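Local coordinates for diaphanous protein (Entamoeba histolytica, PDB 4DVG) that probably acts as a Rho-regulated formin that directs actin assembly, this GBD-FH3 fragment being the part expected to recognise the GTPase, at residues D146-L151 and L179-L184. Sequence-based numbering, arbitrary orientation.
Sequences DATVAL and LLEITL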
ATOM      1  N   ASP B 146      -1.911  13.925   8.434  1.00 55.43           N
ATOM      2  CA  ASP B 146      -1.351  15.241   8.128  1.00 59.25           C
ATOM      3  C   ASP B 146      -1.422  15.560   6.631  1.00 60.27           C
ATOM      4  O   ASP B 146      -1.353  16.730   6.232  1.00 58.11           O
ATOM      5  CB  ASP B 146       0.108  15.357   8.572  1.00 51.13           C
ATOM      6  CG  ASP B 146       0.262  15.461  10.061  1.00 63.98           C
ATOM      7  OD1 ASP B 146      -0.735  15.252  10.793  1.00 68.80           O
ATOM      8  OD2 ASP B 146       1.401  15.751  10.492  1.00 72.09           O
ATOM      9  N   ALA B 147      -1.532  14.526   5.807  1.00 48.78           N
ATOM     10  CA  ALA B 147      -1.509  14.734   4.361  1.00 57.42           C
ATOM     11  C   ALA B 147      -2.865  15.225   3.871  1.00 57.64           C
ATOM     12  O   ALA B 147      -2.961  16.058   2.974  1.00 57.30           O
ATOM     13  CB  ALA B 147      -1.109  13.461   3.637  1.00 37.06           C
ATOM     14  N   THR B 148      -3.908  14.683   4.473  1.00 51.49           N
ATOM     15  CA  THR B 148      -5.272  15.083   4.187  1.00 50.89           C
ATOM     16  C   THR B 148      -5.520  16.520   4.687  1.00 53.33           C
ATOM     17  O   THR B 148      -6.196  17.315   4.026  1.00 51.63           O
ATOM     18  CB  THR B 148      -6.246  14.084   4.826  1.00 55.14           C
ATOM     19  OG1 THR B 148      -6.073  12.800   4.202  1.00 70.21           O
ATOM     20  CG2 THR B 148      -7.675  14.534   4.691  1.00 47.16           C
ATOM     21  N   VAL B 149      -4.940  16.849   5.838  1.00 55.89           N
ATOM     22  CA  VAL B 149      -4.964  18.213   6.356  1.00 48.35           C
ATOM     23  C   VAL B 149      -4.289  19.174   5.383  1.00 49.53           C
ATOM     24  O   VAL B 149      -4.759  20.288   5.167  1.00 60.11           O
ATOM     25  CB  VAL B 149      -4.309  18.327   7.777  1.00 46.61           C
ATOM     26  CG1 VAL B 149      -4.239  19.796   8.225  1.00 49.42           C
ATOM     27  CG2 VAL B 149      -5.054  17.479   8.796  1.00 47.53           C
ATOM     28  N   ALA B 150      -3.199  18.730   4.780  1.00 50.89           N
ATOM     29  CA  ALA B 150      -2.434  19.573   3.880  1.00 50.45           C
ATOM     30  C   ALA B 150      -3.213  19.789   2.599  1.00 54.00           C
ATOM     31  O   ALA B 150      -3.207  20.897   2.059  0.91 58.10           O
ATOM     32  CB  ALA B 150      -1.082  18.951   3.588  1.00 42.58           C
ATOM     33  N   LEU B 151      -3.869  18.725   2.128  1.00 48.73           N
ATOM     34  CA  LEU B 151      -4.658  18.723   0.890  1.00 47.16           C
ATOM     35  C   LEU B 151      -5.782  19.775   0.898  1.00 56.84           C
ATOM     36  O   LEU B 151      -6.004  20.485  -0.094  1.00 64.11           O
ATOM     37  CB  LEU B 151      -5.268  17.333   0.637  1.00 39.84           C
ATOM     38  CG  LEU B 151      -6.250  17.274  -0.545  1.00 41.08           C
ATOM     39  CD1 LEU B 151      -5.542  17.457  -1.867  1.00 37.19           C
ATOM     40  CD2 LEU B 151      -7.043  15.991  -0.575  1.00 37.00           C
ATOM     41  N   LEU B 179     -10.986   7.939  -4.427  1.00 43.72           N
ATOM     42  CA  LEU B 179     -12.286   8.117  -3.808  1.00 46.66           C
ATOM     43  C   LEU B 179     -12.145   8.061  -2.289  1.00 49.07           C
ATOM     44  O   LEU B 179     -12.686   8.906  -1.569  1.00 47.41           O
ATOM     45  CB  LEU B 179     -13.273   7.067  -4.296  1.00 44.59           C
ATOM     46  CG  LEU B 179     -14.670   7.134  -3.676  1.00 49.40           C
ATOM     47  CD1 LEU B 179     -15.560   8.112  -4.419  1.00 49.75           C
ATOM     48  CD2 LEU B 179     -15.300   5.758  -3.649  1.00 44.40           C
ATOM     49  N   LEU B 180     -11.398   7.064  -1.816  1.00 47.48           N
ATOM     50  CA  LEU B 180     -11.160   6.890  -0.400  1.00 43.02           C
ATOM     51  C   LEU B 180     -10.517   8.133   0.203  1.00 49.98           C
ATOM     52  O   LEU B 180     -10.820   8.515   1.347  1.00 51.66           O
ATOM     53  CB  LEU B 180     -10.285   5.679  -0.146  1.00 40.50           C
ATOM     54  CG  LEU B 180     -10.933   4.310  -0.328  1.00 47.85           C
ATOM     55  CD1 LEU B 180      -9.870   3.235  -0.082  1.00 40.33           C
ATOM     56  CD2 LEU B 180     -12.139   4.113   0.615  1.00 40.43           C
ATOM     57  N   GLU B 181      -9.638   8.768  -0.567  1.00 44.53           N
ATOM     58  CA  GLU B 181      -9.029  10.003  -0.109  1.00 38.87           C
ATOM     59  C   GLU B 181     -10.031  11.188  -0.099  1.00 43.12           C
ATOM     60  O   GLU B 181     -10.108  11.921   0.886  1.00 41.00           O
ATOM     61  CB  GLU B 181      -7.727  10.309  -0.857  1.00 37.09           C
ATOM     62  CG  GLU B 181      -7.038  11.616  -0.423  1.00 54.09           C
ATOM     63  CD  GLU B 181      -6.893  11.764   1.084  1.00 56.03           C
ATOM     64  OE1 GLU B 181      -6.877  10.747   1.797  1.00 59.12           O
ATOM     65  OE2 GLU B 181      -6.791  12.907   1.559  0.87 59.17           O
ATOM     66  N   ILE B 182     -10.822  11.340  -1.163  1.00 36.52           N
ATOM     67  CA  ILE B 182     -11.917  12.313  -1.157  1.00 36.75           C
ATOM     68  C   ILE B 182     -12.861  12.096   0.047  1.00 47.28           C
ATOM     69  O   ILE B 182     -13.299  13.056   0.672  1.00 51.78           O
ATOM     70  CB  ILE B 182     -12.780  12.213  -2.423  1.00 42.10           C
ATOM     71  CG1 ILE B 182     -11.931  12.140  -3.696  1.00 50.67           C
ATOM     72  CG2 ILE B 182     -13.812  13.294  -2.458  1.00 42.81           C
ATOM     73  CD1 ILE B 182     -11.387  13.410  -4.159  1.00 52.41           C
ATOM     74  N   THR B 183     -13.186  10.843   0.362  1.00 46.57           N
ATOM     75  CA  THR B 183     -14.214  10.582   1.373  1.00 52.85           C
ATOM     76  C   THR B 183     -13.694  10.960   2.738  1.00 48.20           C
ATOM     77  O   THR B 183     -14.392  11.586   3.522  1.00 54.64           O
ATOM     78  CB  THR B 183     -14.663   9.107   1.415  1.00 47.05           C
ATOM     79  OG1 THR B 183     -13.527   8.274   1.680  0.16 48.54           O
ATOM     80  CG2 THR B 183     -15.245   8.717   0.106  1.00 41.94           C
ATOM     81  N   LEU B 184     -12.460  10.557   3.009  1.00 46.33           N
ATOM     82  CA  LEU B 184     -11.746  10.970   4.205  1.00 55.96           C
ATOM     83  C   LEU B 184     -11.759  12.497   4.327  1.00 60.08           C
ATOM     84  O   LEU B 184     -12.019  13.041   5.409  1.00 59.00           O
ATOM     85  CB  LEU B 184     -10.310  10.463   4.151  1.00 62.08           C
ATOM     86  CG  LEU B 184      -9.544  10.570   5.457  1.00 68.77           C
ATOM     87  CD1 LEU B 184     -10.164   9.619   6.456  1.00 73.31           C
ATOM     88  CD2 LEU B 184      -8.068  10.255   5.232  1.00 65.63           C
TER
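Thr148 and Glu181 meet through torsions that turn their polar ends to one another: Thr148 holds OG1 beside its own backbone N and anti to its carbonyl carbon (chi1 -65°), while Glu181 leaves its helix with CG anti to N and then bends at chi2 (49°). Although the first bond of the Glu181 side chain does not aim at helix 145-152, the bent chain ends with its carboxylate there. The result is a hydrogen bond from Thr148 OG1 to Glu181 OE2, 2.7 Å long, received on the syn lone pair, the side of OE2 that faces the other carboxylate oxygen. Consistent with that approach, Glu181 OE1 lies 3.3 Å from Thr148 OG1. The methyl of Thr148 borders the same oxygen, with CG2 3.6 Å from Glu181 OE2.

Two leucines flank this polar pair. Leu151 CD2 comes to 3.8 Å from Glu181 OE2, and Leu184 CD2 reaches 3.4 Å from Thr148 OG1. Thr148, Leu151 and Glu181 are buried, so the hydroxyl gives the carboxylate a polar partner in largely apolar surroundings. Such burial would tend to raise its proton affinity, an effect the donated hydrogen bond would partly offset.

The helices cross at -77° with segment axes 10.7 Å apart, and only 173 Å² is buried between them: side-chain ends, not close backbone packing, bridge this crossing. Both segments belong to the GTPase-binding family region of a strand-free, helical chain. Leu161 of helix 160-165 touches both Leu151 and Glu181, helix 108-120 packs on Leu151 through Leu108 and Met112, and helix 236-249, from the FH3 family region, lies against helix 172-187 at Leu179 and Thr183.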